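Local coordinates for hydrolase, haloacid dehalogenase-like family (Chlorobaculum tepidum, PDB 2HCF), which probably acts as a magnesium-binding hydrolase of the haloacid dehalogenase-like family, at residues I11-N22 / K127-F137. Residues are numbered along the deposited sequence; the frame is centred on the assembly and turned at random.
Sequences IDGTLLKVESMN and KLKLPGIDHYF. With MG (magnesium ion), chain B.
Lys-127 reaches out from helix 121-129 with its chain fully extended beyond CG and places its ammonium group between Asp-12 and Asn-22. Its NZ forms a salt bridge with Asp-12, 2.7 Å from OD2, which it meets on the syn side but 25° out of the carboxylate plane; a weak second bond runs to OD1, whose stronger partner is Asn-119. The carboxamide of Asn-22 supplies the next acceptor: Lys-127 NZ lies 3.1 Å from Asn-22 OD1, in the carbonyl plane with a C=O...N angle of 156°, while ND2 is held by Tyr-79. Asn-119 also accepts from NZ, and Val-18 rests its CG2 against the lysine's CD and CE, 3.7 Å from CE, crossing the aliphatic chain at about a right angle. Cutting the side chain back to alanine would probably deprive Asp-12 OD2 and Asn-22 OD1 of their shared donor and open a gap beside Val-18.

Asp-12 is the second aspartate of a sequence that matches the DxDx(T/V) signature of the haloacid dehalogenase family, just after central strand 5-9. Its side chain turns to the lysine while its backbone O binds magnesium at 2.1 Å, alongside Asp-10, Asp-178 and three waters; Lys-127 therefore sits one residue behind the metal and probably helps to fix the rotation of that carboxylate.

Beyond this polar cluster the contact is apolar. Leu-128 pushes CD2 to within 3.8 Å of Leu-15 CD1, and its CG and CD1 lie against Ile-11 CD1. The same Leu-15 methyl touches the Phe-137 ring obliquely, 3.8 Å from CZ. In Leu-16, CG sits between the backbone N and the carbonyl carbon (chi1 57°), and CD2 lies over the buried Lys-127 O and near Pro-131 CG. A Schellman motif with Gly-132 as C' residue ends the helix, bringing Ile-133 CD1 round to Leu-15 CB.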
ATOM      1  N   ILE A  11       0.172   1.051   2.849  1.00 18.90           N
ATOM      2  CA  ILE A  11       0.713   2.311   3.368  1.00 18.30           C
ATOM      3  C   ILE A  11      -0.398   3.372   3.603  1.00 18.75           C
ATOM      4  O   ILE A  11      -0.775   3.643   4.765  1.00 17.90           O
ATOM      5  CB  ILE A  11       1.827   2.839   2.445  1.00 18.86           C
ATOM      6  CG1 ILE A  11       2.920   1.758   2.285  1.00 17.56           C
ATOM      7  CG2 ILE A  11       2.399   4.152   2.976  1.00 17.57           C
ATOM      8  CD1 ILE A  11       4.104   2.186   1.459  1.00 17.81           C
ATOM      9  N   ASP A  12      -0.960   3.932   2.524  1.00 18.82           N
ATOM     10  CA  ASP A  12      -1.834   5.109   2.629  1.00 18.82           C
ATOM     11  C   ASP A  12      -3.177   4.754   3.232  1.00 18.80           C
ATOM     12  O   ASP A  12      -3.829   3.783   2.786  1.00 17.18           O
ATOM     13  CB  ASP A  12      -2.023   5.790   1.275  1.00 19.00           C
ATOM     14  CG  ASP A  12      -0.679   6.271   0.681  1.00 21.09           C
ATOM     15  OD1 ASP A  12       0.070   5.416   0.192  1.00 24.07           O
ATOM     16  OD2 ASP A  12      -0.374   7.470   0.742  1.00 22.96           O
ATOM     17  N   GLY A  13      -3.537   5.495   4.280  1.00 19.06           N
ATOM     18  CA  GLY A  13      -4.785   5.250   5.038  1.00 18.44           C
ATOM     19  C   GLY A  13      -4.748   4.068   6.008  1.00 18.70           C
ATOM     20  O   GLY A  13      -5.784   3.734   6.594  1.00 18.32           O
ATOM     21  N   THR A  14      -3.567   3.439   6.151  1.00 17.92           N
ATOM     22  CA  THR A  14      -3.309   2.315   7.033  1.00 17.11           C
ATOM     23  C   THR A  14      -2.153   2.621   7.987  1.00 17.29           C
ATOM     24  O   THR A  14      -2.308   2.562   9.214  1.00 17.28           O
ATOM     25  CB  THR A  14      -2.977   1.058   6.223  1.00 17.19           C
ATOM     26  OG1 THR A  14      -4.069   0.742   5.335  1.00 14.03           O
ATOM     27  CG2 THR A  14      -2.724  -0.138   7.121  1.00 17.54           C
ATOM     28  N   LEU A  15      -0.998   2.945   7.427  1.00 17.63           N
ATOM     29  CA  LEU A  15       0.144   3.383   8.273  1.00 17.02           C
ATOM     30  C   LEU A  15       0.243   4.888   8.403  1.00 17.43           C
ATOM     31  O   LEU A  15       0.667   5.408   9.430  1.00 16.47           O
ATOM     32  CB  LEU A  15       1.446   2.856   7.691  1.00 17.02           C
ATOM     33  CG  LEU A  15       1.566   1.335   7.529  1.00 18.38           C
ATOM     34  CD1 LEU A  15       2.885   1.000   6.794  1.00 17.76           C
ATOM     35  CD2 LEU A  15       1.532   0.676   8.893  1.00 19.46           C
ATOM     36  N   LEU A  16      -0.079   5.588   7.335  1.00 17.29           N
ATOM     37  CA  LEU A  16       0.088   7.030   7.305  1.00 17.48           C
ATOM     38  C   LEU A  16      -0.823   7.631   6.259  1.00 17.47           C
ATOM     39  O   LEU A  16      -1.472   6.891   5.481  1.00 16.37           O
ATOM     40  CB  LEU A  16       1.551   7.391   7.023  1.00 17.64           C
ATOM     41  CG  LEU A  16       2.206   6.834   5.724  1.00 18.26           C
ATOM     42  CD1 LEU A  16       1.842   7.641   4.472  1.00 19.49           C
ATOM     43  CD2 LEU A  16       3.746   6.853   5.903  1.00 18.91           C
ATOM     44  N   LYS A  17      -0.883   8.966   6.288  1.00 18.46           N
ATOM     45  CA  LYS A  17      -1.522   9.784   5.262  1.00 19.17           C
ATOM     46  C   LYS A  17      -0.589  10.868   4.815  1.00 19.88           C
ATOM     47  O   LYS A  17       0.304  11.285   5.564  1.00 20.60           O
ATOM     48  CB  LYS A  17      -2.798  10.433   5.771  1.00 19.47           C
ATOM     49  CG  LYS A  17      -3.892   9.401   5.995  1.00 19.38           C
ATOM     50  CD  LYS A  17      -5.165  10.018   6.481  1.00 18.96           C
ATOM     51  CE  LYS A  17      -6.191   8.901   6.724  1.00 18.41           C
ATOM     52  NZ  LYS A  17      -7.488   9.395   7.256  1.00 17.47           N
ATOM     53  N   VAL A  18      -0.804  11.298   3.568  1.00 20.90           N
ATOM     54  CA  VAL A  18      -0.008  12.345   2.954  1.00 21.46           C
ATOM     55  C   VAL A  18      -0.881  13.525   2.631  1.00 22.04           C
ATOM     56  O   VAL A  18      -2.045  13.368   2.295  1.00 21.56           O
ATOM     57  CB  VAL A  18       0.659  11.883   1.647  1.00 21.45           C
ATOM     58  CG1 VAL A  18       1.747  12.920   1.213  1.00 23.15           C
ATOM     59  CG2 VAL A  18       1.309  10.518   1.845  1.00 23.72           C
ATOM     60  N   GLU A  19      -0.263  14.698   2.679  1.00 23.21           N
ATOM     61  CA  GLU A  19      -0.912  15.957   2.374  1.00 24.25           C
ATOM     62  C   GLU A  19      -1.309  16.004   0.877  1.00 24.21           C
ATOM     63  O   GLU A  19      -0.809  15.223   0.091  1.00 22.28           O
ATOM     64  CB  GLU A  19       0.063  17.059   2.819  1.00 25.17           C
ATOM     65  CG  GLU A  19      -0.366  18.422   2.667  1.00 29.59           C
ATOM     66  CD  GLU A  19      -1.583  18.774   3.448  1.00 32.43           C
ATOM     67  OE1 GLU A  19      -1.490  18.946   4.684  1.00 37.65           O
ATOM     68  OE2 GLU A  19      -2.617  18.942   2.792  1.00 34.19           O
ATOM     69  N   SER A  20      -2.270  16.871   0.523  1.00 25.02           N
ATOM     70  CA  SER A  20      -2.833  16.988  -0.862  1.00 25.34           C
ATOM     71  C   SER A  20      -1.823  17.312  -1.984  1.00 25.34           C
ATOM     72  O   SER A  20      -2.125  17.151  -3.172  1.00 24.82           O
ATOM     73  CB  SER A  20      -3.928  18.068  -0.893  1.00 25.87           C
ATOM     74  OG  SER A  20      -3.370  19.345  -0.585  1.00 25.97           O
HETATM   75  N   MSE A  21      -0.650  17.798  -1.607  1.00 25.17           N
HETATM   76  CA  MSE A  21       0.480  17.909  -2.530  1.00 25.80           C
HETATM   77  C   MSE A  21       0.773  16.622  -3.332  1.00 26.01           C
HETATM   78  O   MSE A  21       1.244  16.692  -4.462  1.00 25.86           O
HETATM   79  CB  MSE A  21       1.735  18.355  -1.763  1.00 25.29           C
HETATM   80  CG  MSE A  21       2.213  17.394  -0.682  1.00 25.04           C
HETATM   81 SE   MSE A  21       3.388  15.961  -1.317  0.75 21.99          SE
HETATM   82  CE  MSE A  21       4.838  16.971  -1.917  1.00 23.88           C
ATOM     83  N   ASN A  22       0.486  15.452  -2.769  1.00 26.02           N
ATOM     84  CA  ASN A  22       0.724  14.193  -3.489  1.00 25.70           C
ATOM     85  C   ASN A  22       0.004  14.191  -4.841  1.00 24.86           C
ATOM     86  O   ASN A  22       0.585  13.850  -5.870  1.00 24.87           O
ATOM     87  CB  ASN A  22       0.282  12.996  -2.629  1.00 25.12           C
ATOM     88  CG  ASN A  22       0.933  11.657  -3.054  1.00 27.83           C
ATOM     89  OD1 ASN A  22       0.785  10.646  -2.354  1.00 30.38           O
ATOM     90  ND2 ASN A  22       1.622  11.640  -4.187  1.00 27.09           N
ATOM     91  N   LYS A 127       7.646   7.929   1.470  1.00 15.17           N
ATOM     92  CA  LYS A 127       6.627   8.261   2.458  1.00 15.10           C
ATOM     93  C   LYS A 127       6.933   7.642   3.867  1.00 15.40           C
ATOM     94  O   LYS A 127       6.648   8.244   4.900  1.00 16.52           O
ATOM     95  CB  LYS A 127       5.262   7.734   1.969  1.00 15.02           C
ATOM     96  CG  LYS A 127       4.649   8.476   0.794  1.00 12.97           C
ATOM     97  CD  LYS A 127       3.317   7.809   0.309  1.00 13.67           C
ATOM     98  CE  LYS A 127       2.749   8.493  -0.902  1.00 15.43           C
ATOM     99  NZ  LYS A 127       1.418   7.833  -1.308  1.00 15.09           N
ATOM    100  N   LEU A 128       7.411   6.397   3.894  1.00 15.23           N
ATOM    101  CA  LEU A 128       7.664   5.664   5.138  1.00 14.74           C
ATOM    102  C   LEU A 128       8.935   6.200   5.805  1.00 15.25           C
ATOM    103  O   LEU A 128       9.033   6.275   7.033  1.00 16.36           O
ATOM    104  CB  LEU A 128       7.829   4.157   4.853  1.00 13.89           C
ATOM    105  CG  LEU A 128       6.645   3.364   4.266  1.00 12.78           C
ATOM    106  CD1 LEU A 128       7.209   2.019   3.922  1.00 13.20           C
ATOM    107  CD2 LEU A 128       5.540   3.242   5.232  1.00 12.90           C
ATOM    108  N   LYS A 129       9.890   6.618   4.987  1.00 17.15           N
ATOM    109  CA  LYS A 129      11.177   7.160   5.491  1.00 19.07           C
ATOM    110  C   LYS A 129      11.071   8.511   6.213  1.00 18.69           C
ATOM    111  O   LYS A 129      11.867   8.836   7.171  1.00 17.41           O
ATOM    112  CB  LYS A 129      12.144   7.343   4.313  1.00 19.89           C
ATOM    113  CG  LYS A 129      12.937   6.103   3.897  1.00 22.79           C
ATOM    114  CD  LYS A 129      14.052   6.449   2.901  1.00 23.47           C
ATOM    115  CE  LYS A 129      14.549   5.198   2.113  1.00 26.52           C
ATOM    116  NZ  LYS A 129      15.909   4.713   2.547  1.00 31.46           N
ATOM    117  N   LEU A 130      10.177   9.359   5.726  1.00 18.61           N
ATOM    118  CA  LEU A 130       9.990  10.687   6.347  1.00 19.20           C
ATOM    119  C   LEU A 130       9.692  10.560   7.838  1.00 18.69           C
ATOM    120  O   LEU A 130      10.442  11.059   8.636  1.00 17.93           O
ATOM    121  CB  LEU A 130       8.967  11.530   5.579  1.00 18.39           C
ATOM    122  CG  LEU A 130       9.490  11.999   4.227  1.00 19.35           C
ATOM    123  CD1 LEU A 130       8.421  12.594   3.375  1.00 18.08           C
ATOM    124  CD2 LEU A 130      10.620  13.014   4.417  1.00 19.19           C
ATOM    125  N   PRO A 131       8.641   9.822   8.229  1.00 18.32           N
ATOM    126  CA  PRO A 131       8.444   9.557   9.660  1.00 19.24           C
ATOM    127  C   PRO A 131       9.305   8.429  10.283  1.00 19.57           C
ATOM    128  O   PRO A 131       9.155   8.116  11.464  1.00 20.41           O
ATOM    129  CB  PRO A 131       6.951   9.206   9.727  1.00 19.16           C
ATOM    130  CG  PRO A 131       6.704   8.561   8.456  1.00 18.03           C
ATOM    131  CD  PRO A 131       7.552   9.251   7.436  1.00 19.18           C
ATOM    132  N   GLY A 132      10.214   7.836   9.523  1.00 19.05           N
ATOM    133  CA  GLY A 132      11.169   6.885  10.089  1.00 19.77           C
ATOM    134  C   GLY A 132      10.620   5.517  10.436  1.00 19.06           C
ATOM    135  O   GLY A 132      10.986   4.955  11.488  1.00 18.83           O
ATOM    136  N   ILE A 133       9.737   4.994   9.575  1.00 19.04           N
ATOM    137  CA  ILE A 133       9.224   3.646   9.741  1.00 19.66           C
ATOM    138  C   ILE A 133       9.490   2.749   8.523  1.00 19.36           C
ATOM    139  O   ILE A 133       8.884   1.698   8.395  1.00 19.24           O
ATOM    140  CB  ILE A 133       7.687   3.606  10.063  1.00 19.62           C
ATOM    141  CG1 ILE A 133       6.876   4.268   8.967  1.00 20.09           C
ATOM    142  CG2 ILE A 133       7.390   4.290  11.395  1.00 20.52           C
ATOM    143  CD1 ILE A 133       5.451   3.876   9.024  1.00 20.30           C
ATOM    144  N   ASP A 134      10.374   3.165   7.627  1.00 19.68           N
ATOM    145  CA  ASP A 134      10.716   2.339   6.449  1.00 18.87           C
ATOM    146  C   ASP A 134      11.543   1.122   6.857  1.00 18.52           C
ATOM    147  O   ASP A 134      11.422   0.034   6.262  1.00 18.00           O
ATOM    148  CB  ASP A 134      11.468   3.195   5.422  1.00 19.31           C
ATOM    149  CG  ASP A 134      11.923   2.405   4.197  1.00 20.44           C
ATOM    150  OD1 ASP A 134      11.057   1.939   3.441  1.00 19.58           O
ATOM    151  OD2 ASP A 134      13.142   2.258   3.981  1.00 21.13           O
ATOM    152  N   HIS A 135      12.417   1.326   7.848  1.00 18.79           N
ATOM    153  CA  HIS A 135      13.369   0.315   8.331  1.00 18.88           C
ATOM    154  C   HIS A 135      12.676  -1.005   8.784  1.00 19.91           C
ATOM    155  O   HIS A 135      13.285  -2.092   8.752  1.00 20.25           O
ATOM    156  CB  HIS A 135      14.257   0.935   9.430  1.00 18.99           C
ATOM    157  CG  HIS A 135      13.511   1.268  10.682  1.00 16.89           C
ATOM    158  ND1 HIS A 135      13.276   0.336  11.667  1.00 14.19           N
ATOM    159  CD2 HIS A 135      12.887   2.405  11.080  1.00 17.87           C
ATOM    160  CE1 HIS A 135      12.545   0.883  12.622  1.00 14.53           C
ATOM    161  NE2 HIS A 135      12.278   2.132  12.279  1.00 16.10           N
ATOM    162  N   TYR A 136      11.397  -0.940   9.131  1.00 19.28           N
ATOM    163  CA  TYR A 136      10.661  -2.133   9.531  1.00 19.51           C
ATOM    164  C   TYR A 136      10.381  -3.127   8.382  1.00 19.07           C
ATOM    165  O   TYR A 136      10.033  -4.283   8.630  1.00 19.60           O
ATOM    166  CB  TYR A 136       9.297  -1.756  10.126  1.00 19.65           C
ATOM    167  CG  TYR A 136       9.354  -1.010  11.415  1.00 19.88           C
ATOM    168  CD1 TYR A 136       9.714  -1.649  12.604  1.00 18.91           C
ATOM    169  CD2 TYR A 136       9.053   0.353  11.462  1.00 19.06           C
ATOM    170  CE1 TYR A 136       9.777  -0.937  13.792  1.00 20.00           C
ATOM    171  CE2 TYR A 136       9.103   1.053  12.640  1.00 20.59           C
ATOM    172  CZ  TYR A 136       9.456   0.416  13.794  1.00 18.22           C
ATOM    173  OH  TYR A 136       9.519   1.159  14.949  1.00 21.32           O
ATOM    174  N   PHE A 137      10.480  -2.683   7.141  1.00 19.30           N
ATOM    175  CA  PHE A 137       9.967  -3.463   6.012  1.00 18.44           C
ATOM    176  C   PHE A 137      11.080  -3.925   5.038  1.00 18.88           C
ATOM    177  O   PHE A 137      11.502  -3.174   4.157  1.00 18.55           O
ATOM    178  CB  PHE A 137       8.933  -2.644   5.273  1.00 18.68           C
ATOM    179  CG  PHE A 137       7.756  -2.267   6.119  1.00 18.09           C
ATOM    180  CD1 PHE A 137       6.754  -3.192   6.380  1.00 16.82           C
ATOM    181  CD2 PHE A 137       7.651  -0.990   6.657  1.00 18.16           C
ATOM    182  CE1 PHE A 137       5.664  -2.849   7.158  1.00 18.07           C
ATOM    183  CE2 PHE A 137       6.571  -0.632   7.441  1.00 19.31           C
ATOM    184  CZ  PHE A 137       5.557  -1.567   7.683  1.00 17.82           C
TER
HETATM  185 MG    MG B 300      -4.707   2.232   1.606  1.00 15.09          MG
HETATM  186  O   HOH W   1      -6.123   3.878   1.034  1.00 17.21           O
HETATM  187  O   HOH W   2      -3.501   2.693  -0.080  1.00 16.02           O
HETATM  188  O   HOH W   3      -5.313   0.643   0.425  1.00 13.89           O